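Local coordinates for protein arabinogalactan endo-1,4-beta-galactosidase (PDB 7OSK) that probably hydrolyses internal beta-1,4-galactosidic bonds of galactans through its family 53 glycoside hydrolase domain, which carries a bound calcium ion, at residues W90-V95 with F350-T355; R94-P99 with D134-D139. One frame throughout, in Å; residues are numbered along the deposited sequence.

Interaction 1: W90-V95 with F350-T355; sequences WIRLRV and FYWGAT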
# COMPACT_ATOMS: atom_id res chain seq x y z
N TRP A 90 7.49 7.78 5.03
CA TRP A 90 7.42 6.34 4.85
C TRP A 90 7.20 5.95 3.39
O TRP A 90 6.57 6.70 2.63
CB TRP A 90 6.30 5.75 5.71
CG TRP A 90 6.70 5.46 7.11
CD1 TRP A 90 6.87 6.36 8.12
CD2 TRP A 90 6.96 4.17 7.68
NE1 TRP A 90 7.24 5.71 9.28
CE2 TRP A 90 7.30 4.37 9.03
CE3 TRP A 90 6.95 2.87 7.17
CZ2 TRP A 90 7.62 3.31 9.89
CZ3 TRP A 90 7.27 1.82 8.02
CH2 TRP A 90 7.60 2.05 9.36
N ILE A 91 7.72 4.79 3.02
CA ILE A 91 7.58 4.25 1.68
C ILE A 91 6.99 2.85 1.74
O ILE A 91 7.47 1.99 2.49
CB ILE A 91 8.94 4.19 0.94
CG1 ILE A 91 9.60 5.58 0.90
CG2 ILE A 91 8.77 3.64 -0.47
CD1 ILE A 91 8.81 6.62 0.12
N ARG A 92 5.94 2.62 0.96
CA ARG A 92 5.30 1.30 0.88
C ARG A 92 5.54 0.69 -0.49
O ARG A 92 5.31 1.34 -1.51
CB ARG A 92 3.81 1.41 1.17
CG ARG A 92 3.06 0.09 1.12
CD ARG A 92 1.61 0.27 1.55
NE ARG A 92 0.85 -0.98 1.53
CZ ARG A 92 0.09 -1.40 0.52
NH1 ARG A 92 -0.04 -0.66 -0.58
NH2 ARG A 92 -0.56 -2.55 0.61
N LEU A 93 6.00 -0.55 -0.51
CA LEU A 93 6.30 -1.25 -1.76
C LEU A 93 5.72 -2.65 -1.75
O LEU A 93 5.91 -3.40 -0.79
CB LEU A 93 7.82 -1.33 -1.98
CG LEU A 93 8.58 -0.01 -2.13
CD1 LEU A 93 10.07 -0.26 -2.11
CD2 LEU A 93 8.17 0.71 -3.41
N ARG A 94 5.01 -3.01 -2.82
CA ARG A 94 4.53 -4.37 -2.99
C ARG A 94 5.61 -5.21 -3.65
O ARG A 94 6.46 -4.68 -4.37
CB ARG A 94 3.24 -4.40 -3.82
CG ARG A 94 3.38 -3.81 -5.22
CD ARG A 94 2.11 -4.01 -6.03
NE ARG A 94 2.18 -3.32 -7.32
CZ ARG A 94 1.87 -2.04 -7.51
NH1 ARG A 94 1.47 -1.28 -6.49
NH2 ARG A 94 1.96 -1.50 -8.72
N VAL A 95 5.59 -6.51 -3.39
CA VAL A 95 6.57 -7.43 -3.97
C VAL A 95 5.88 -8.68 -4.50
O VAL A 95 5.26 -9.43 -3.74
CB VAL A 95 7.65 -7.84 -2.93
CG1 VAL A 95 8.59 -8.88 -3.51
CG2 VAL A 95 8.43 -6.62 -2.47
N PHE A 350 -0.86 5.47 3.99
CA PHE A 350 -0.08 5.42 2.75
C PHE A 350 -0.97 5.78 1.57
O PHE A 350 -1.98 5.11 1.32
CB PHE A 350 0.53 4.04 2.51
CG PHE A 350 1.57 3.65 3.52
CD1 PHE A 350 2.89 4.00 3.33
CD2 PHE A 350 1.23 2.91 4.63
CE1 PHE A 350 3.85 3.62 4.25
CE2 PHE A 350 2.18 2.53 5.55
CZ PHE A 350 3.50 2.89 5.36
N TYR A 351 -0.60 6.82 0.84
CA TYR A 351 -1.32 7.19 -0.37
C TYR A 351 -0.88 6.28 -1.51
O TYR A 351 0.29 6.27 -1.89
CB TYR A 351 -1.07 8.66 -0.72
CG TYR A 351 -2.00 9.18 -1.78
CD1 TYR A 351 -1.74 8.97 -3.12
CD2 TYR A 351 -3.16 9.86 -1.43
CE1 TYR A 351 -2.59 9.43 -4.09
CE2 TYR A 351 -4.02 10.34 -2.40
CZ TYR A 351 -3.73 10.12 -3.73
OH TYR A 351 -4.59 10.59 -4.69
N TRP A 352 -1.83 5.53 -2.07
CA TRP A 352 -1.51 4.52 -3.07
C TRP A 352 -1.54 5.09 -4.49
O TRP A 352 -2.43 5.85 -4.84
CB TRP A 352 -2.47 3.33 -2.97
CG TRP A 352 -2.03 2.14 -3.77
CD1 TRP A 352 -1.18 1.15 -3.36
CD2 TRP A 352 -2.40 1.82 -5.11
NE1 TRP A 352 -1.01 0.23 -4.36
CE2 TRP A 352 -1.75 0.62 -5.45
CE3 TRP A 352 -3.23 2.42 -6.06
CZ2 TRP A 352 -1.89 0.01 -6.70
CZ3 TRP A 352 -3.37 1.83 -7.30
CH2 TRP A 352 -2.70 0.63 -7.60
N GLY A 353 -0.55 4.70 -5.30
CA GLY A 353 -0.46 5.17 -6.67
C GLY A 353 0.01 6.61 -6.73
O GLY A 353 -0.30 7.33 -7.68
N ALA A 354 0.78 7.02 -5.73
CA ALA A 354 1.23 8.40 -5.60
C ALA A 354 2.19 8.80 -6.71
O ALA A 354 2.22 9.96 -7.14
CB ALA A 354 1.88 8.61 -4.25
N THR A 355 2.99 7.84 -7.16
CA THR A 355 4.04 8.10 -8.14
C THR A 355 3.68 7.54 -9.52
O THR A 355 4.51 7.55 -10.43
CB THR A 355 5.38 7.48 -7.70
OG1 THR A 355 5.26 6.05 -7.69
CG2 THR A 355 5.76 7.97 -6.31
O HOH W 1 0.96 -1.89 -3.70

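Interaction 2: R94-P99 with D134-D139; sequences RVWNDP and DFHYSD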
# COMPACT_ATOMS: atom_id res chain seq x y z
N ARG A 94 5.01 -3.01 -2.82
CA ARG A 94 4.53 -4.37 -2.99
C ARG A 94 5.61 -5.21 -3.65
O ARG A 94 6.46 -4.68 -4.37
CB ARG A 94 3.24 -4.40 -3.82
CG ARG A 94 3.38 -3.81 -5.22
CD ARG A 94 2.11 -4.01 -6.03
NE ARG A 94 2.18 -3.32 -7.32
CZ ARG A 94 1.87 -2.04 -7.51
NH1 ARG A 94 1.47 -1.28 -6.49
NH2 ARG A 94 1.96 -1.50 -8.72
N VAL A 95 5.59 -6.51 -3.39
CA VAL A 95 6.57 -7.43 -3.97
C VAL A 95 5.88 -8.68 -4.50
O VAL A 95 5.26 -9.43 -3.74
CB VAL A 95 7.65 -7.84 -2.93
CG1 VAL A 95 8.59 -8.88 -3.51
CG2 VAL A 95 8.43 -6.62 -2.47
N TRP A 96 5.98 -8.89 -5.81
CA TRP A 96 5.49 -10.10 -6.45
C TRP A 96 6.64 -11.08 -6.60
O TRP A 96 7.79 -10.68 -6.82
CB TRP A 96 4.87 -9.78 -7.81
CG TRP A 96 3.61 -8.95 -7.72
CD1 TRP A 96 2.61 -9.08 -6.80
CD2 TRP A 96 3.24 -7.87 -8.58
NE1 TRP A 96 1.63 -8.15 -7.04
CE2 TRP A 96 1.99 -7.39 -8.12
CE3 TRP A 96 3.83 -7.26 -9.68
CZ2 TRP A 96 1.33 -6.33 -8.73
CZ3 TRP A 96 3.17 -6.20 -10.29
CH2 TRP A 96 1.94 -5.75 -9.81
N ASN A 97 6.35 -12.37 -6.48
CA ASN A 97 7.38 -13.39 -6.50
C ASN A 97 8.07 -13.49 -7.86
O ASN A 97 9.29 -13.44 -7.95
CB ASN A 97 6.79 -14.75 -6.12
CG ASN A 97 6.27 -14.78 -4.70
OD1 ASN A 97 5.81 -13.77 -4.17
ND2 ASN A 97 6.36 -15.94 -4.06
N ASP A 98 7.26 -13.63 -8.91
CA ASP A 98 7.78 -13.75 -10.27
C ASP A 98 6.79 -13.17 -11.27
O ASP A 98 6.04 -13.91 -11.91
CB ASP A 98 8.07 -15.22 -10.60
CG ASP A 98 8.64 -15.40 -12.00
OD1 ASP A 98 9.39 -14.51 -12.46
OD2 ASP A 98 8.33 -16.43 -12.63
N PRO A 99 6.77 -11.83 -11.41
CA PRO A 99 5.87 -11.14 -12.33
C PRO A 99 6.32 -11.22 -13.79
O PRO A 99 6.26 -10.23 -14.53
CB PRO A 99 5.88 -9.70 -11.81
CG PRO A 99 7.23 -9.54 -11.21
CD PRO A 99 7.57 -10.88 -10.62
N ASP A 134 5.04 -5.13 1.17
CA ASP A 134 3.77 -5.81 1.02
C ASP A 134 3.92 -7.04 0.12
O ASP A 134 3.76 -6.95 -1.09
CB ASP A 134 2.74 -4.84 0.45
CG ASP A 134 1.45 -5.52 0.02
OD1 ASP A 134 1.07 -6.54 0.64
OD2 ASP A 134 0.81 -5.05 -0.94
N PHE A 135 4.25 -8.17 0.73
CA PHE A 135 4.35 -9.43 -0.00
C PHE A 135 2.97 -9.93 -0.40
O PHE A 135 2.23 -10.47 0.42
CB PHE A 135 5.07 -10.49 0.83
CG PHE A 135 6.49 -10.15 1.17
CD1 PHE A 135 7.46 -10.14 0.19
CD2 PHE A 135 6.85 -9.86 2.48
CE1 PHE A 135 8.77 -9.83 0.50
CE2 PHE A 135 8.16 -9.55 2.79
CZ PHE A 135 9.12 -9.54 1.80
N HIS A 136 2.61 -9.75 -1.67
CA HIS A 136 1.32 -10.22 -2.17
C HIS A 136 1.23 -11.74 -2.14
O HIS A 136 0.13 -12.30 -2.14
CB HIS A 136 1.08 -9.71 -3.59
CG HIS A 136 0.71 -8.26 -3.66
ND1 HIS A 136 -0.27 -7.77 -4.50
CD2 HIS A 136 1.20 -7.18 -3.00
CE1 HIS A 136 -0.37 -6.46 -4.34
NE2 HIS A 136 0.51 -6.08 -3.44
N TYR A 137 2.38 -12.40 -2.07
CA TYR A 137 2.46 -13.86 -2.17
C TYR A 137 1.69 -14.33 -3.41
O TYR A 137 0.90 -15.26 -3.36
CB TYR A 137 1.93 -14.51 -0.90
CG TYR A 137 2.83 -14.29 0.30
CD1 TYR A 137 4.05 -14.96 0.41
CD2 TYR A 137 2.48 -13.40 1.30
CE1 TYR A 137 4.88 -14.75 1.49
CE2 TYR A 137 3.31 -13.19 2.39
CZ TYR A 137 4.51 -13.86 2.48
OH TYR A 137 5.34 -13.65 3.55
N SER A 138 1.95 -13.64 -4.51
CA SER A 138 1.38 -13.95 -5.81
C SER A 138 2.37 -13.45 -6.86
O SER A 138 3.24 -12.64 -6.55
CB SER A 138 0.02 -13.28 -5.98
OG SER A 138 -0.52 -13.52 -7.27
N ASP A 139 2.25 -13.93 -8.09
CA ASP A 139 3.14 -13.48 -9.16
C ASP A 139 2.66 -12.15 -9.73
O ASP A 139 3.39 -11.46 -10.43
CB ASP A 139 3.23 -14.52 -10.28
CG ASP A 139 4.20 -15.65 -9.96
OD1 ASP A 139 5.14 -15.43 -9.17
OD2 ASP A 139 4.02 -16.76 -10.50
O HOH W 2 5.20 -11.77 -2.65

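Interaction 1: W90-V95 with F350-T355
Inside the closed eight-stranded beta/alpha (TIM) barrel, the Phe-350 ring of strand 346-352 meets Trp-90 and Arg-92 of strand 90-95. With strand 51-55 between the two strands, no backbone hydrogen bond joins them; their short segments approach to 8.0 Å at 46°, and side chains, with one water, bridge the interior. The aliphatic part of Arg-92 covers one face of the phenyl ring: CB lies 3.5 Å from Phe-350 CD1, and Arg-92 CD makes a CH-pi contact 4.3 Å from the ring centroid. With CG anti to the backbone N (chi1 -180°) and the chain extended as far as NE, the arginine methylenes run past the ring and the guanidinium emerges beyond it. Trp-90 closes in from another direction, its CB 3.6 Å from Phe-350 CE1, while its CE3 lies at the edge of the phenyl ring. Replacing Phe-350 by alanine removes the ring, which would probably open a gap between Trp-90 and Arg-92 and leave the arginine methylenes without their aromatic partner. Toward the C-terminal ends of the strands, where TIM barrels carry their active sites, the contact becomes polar. Arg-92 NH1 comes edge to edge with the indole, 3.5 Å from Trp-352 CD1, and is held by salt bridges to Asp-55 and Glu-292. Arg-94, which pairs with Glu-58, reaches the same indole through water 1. This water accepts from Arg-94 NH1 at 2.9 Å and from Trp-352 NE1 at 3.0 Å, lying in the plane of both groups. A hexane-1,6-diol, probably from the crystallisation liquor, lies about 4 Å from the Trp-352 side chain, consistent with a pocket there.

Interaction 2: R94-P99 with D134-D139
Val-95 and Phe-135 are neighbours on the parallel strands 90-95 and 130-135, which belong to a single beta-alpha-beta unit of the TIM barrel with helix 114-126 between them. Backbone bonds set the register. Val-95 N donates to Asp-134 O at 3.0 Å, and His-136 N returns a weak bond to Val-95 O. Past the strands the two loops stay joined, Asn-97 N donating to Ser-138 O at 3.1 Å in a fairly straight bond (161° at the hydrogen). Water 2 bridges the two segments: it donates to Val-95 O and to Asn-97 OD1, and accepts from Tyr-137 N, so the carbonyl oxygen of the Asn-97 side chain supplies an acceptor for this water.

Apolar packing lies on the face of the sheet turned to the helices. Val-95 CB sits 3.9 Å from Phe-135 CD1, the two side chains lying alongside each other; Val-95 also touches helix 114-126, and Phe-135 touches helix 158-178.

Aromatic packing gathers where the strands give way to loops. Trp-96 presents its NE1 edge to the face of His-136 in a T-shaped pair, with planes at 88° and centroids 4.6 Å apart. Arg-94 CB fits against the same imidazole, 3.2 Å from His-136 NE2. Farther along the arginine, CD lies 3.5 Å above the plane of the Trp-96 ring, near its rim, so flexible methylenes fill the angle between two flat groups.

Farther along the two loops two carboxylates come close. Lys-151 forms salt bridges with both Asp-98 and Asp-139, which probably offsets the closeness of their like charges. While OD2 of Asp-139 serves that lysine, its OD1 accepts a weak bond from Asp-98 N at 2.8 Å.

How the interactions relate
Both contacts are buried and share Arg-94 and Val-95, yet they use strand 90-95 differently. Interaction 1 lies deeper, about 5 Å from the chain centre, and spans the barrel interior between strands that are not neighbours; aromatic rings, arginine chains and one water do the joining. Interaction 2, about 13 Å from that centre, links adjacent strands and the loops that follow them, so backbone hydrogen bonds join in, beside apolar and aromatic packing, and Asp-98 and Asp-139 share a lysine in the loops. The two meet where Leu-93 O lies 2.7 Å from Asp-134 N, a probable hydrogen bond, and where Arg-92 forms a weak ion pair with Asp-134.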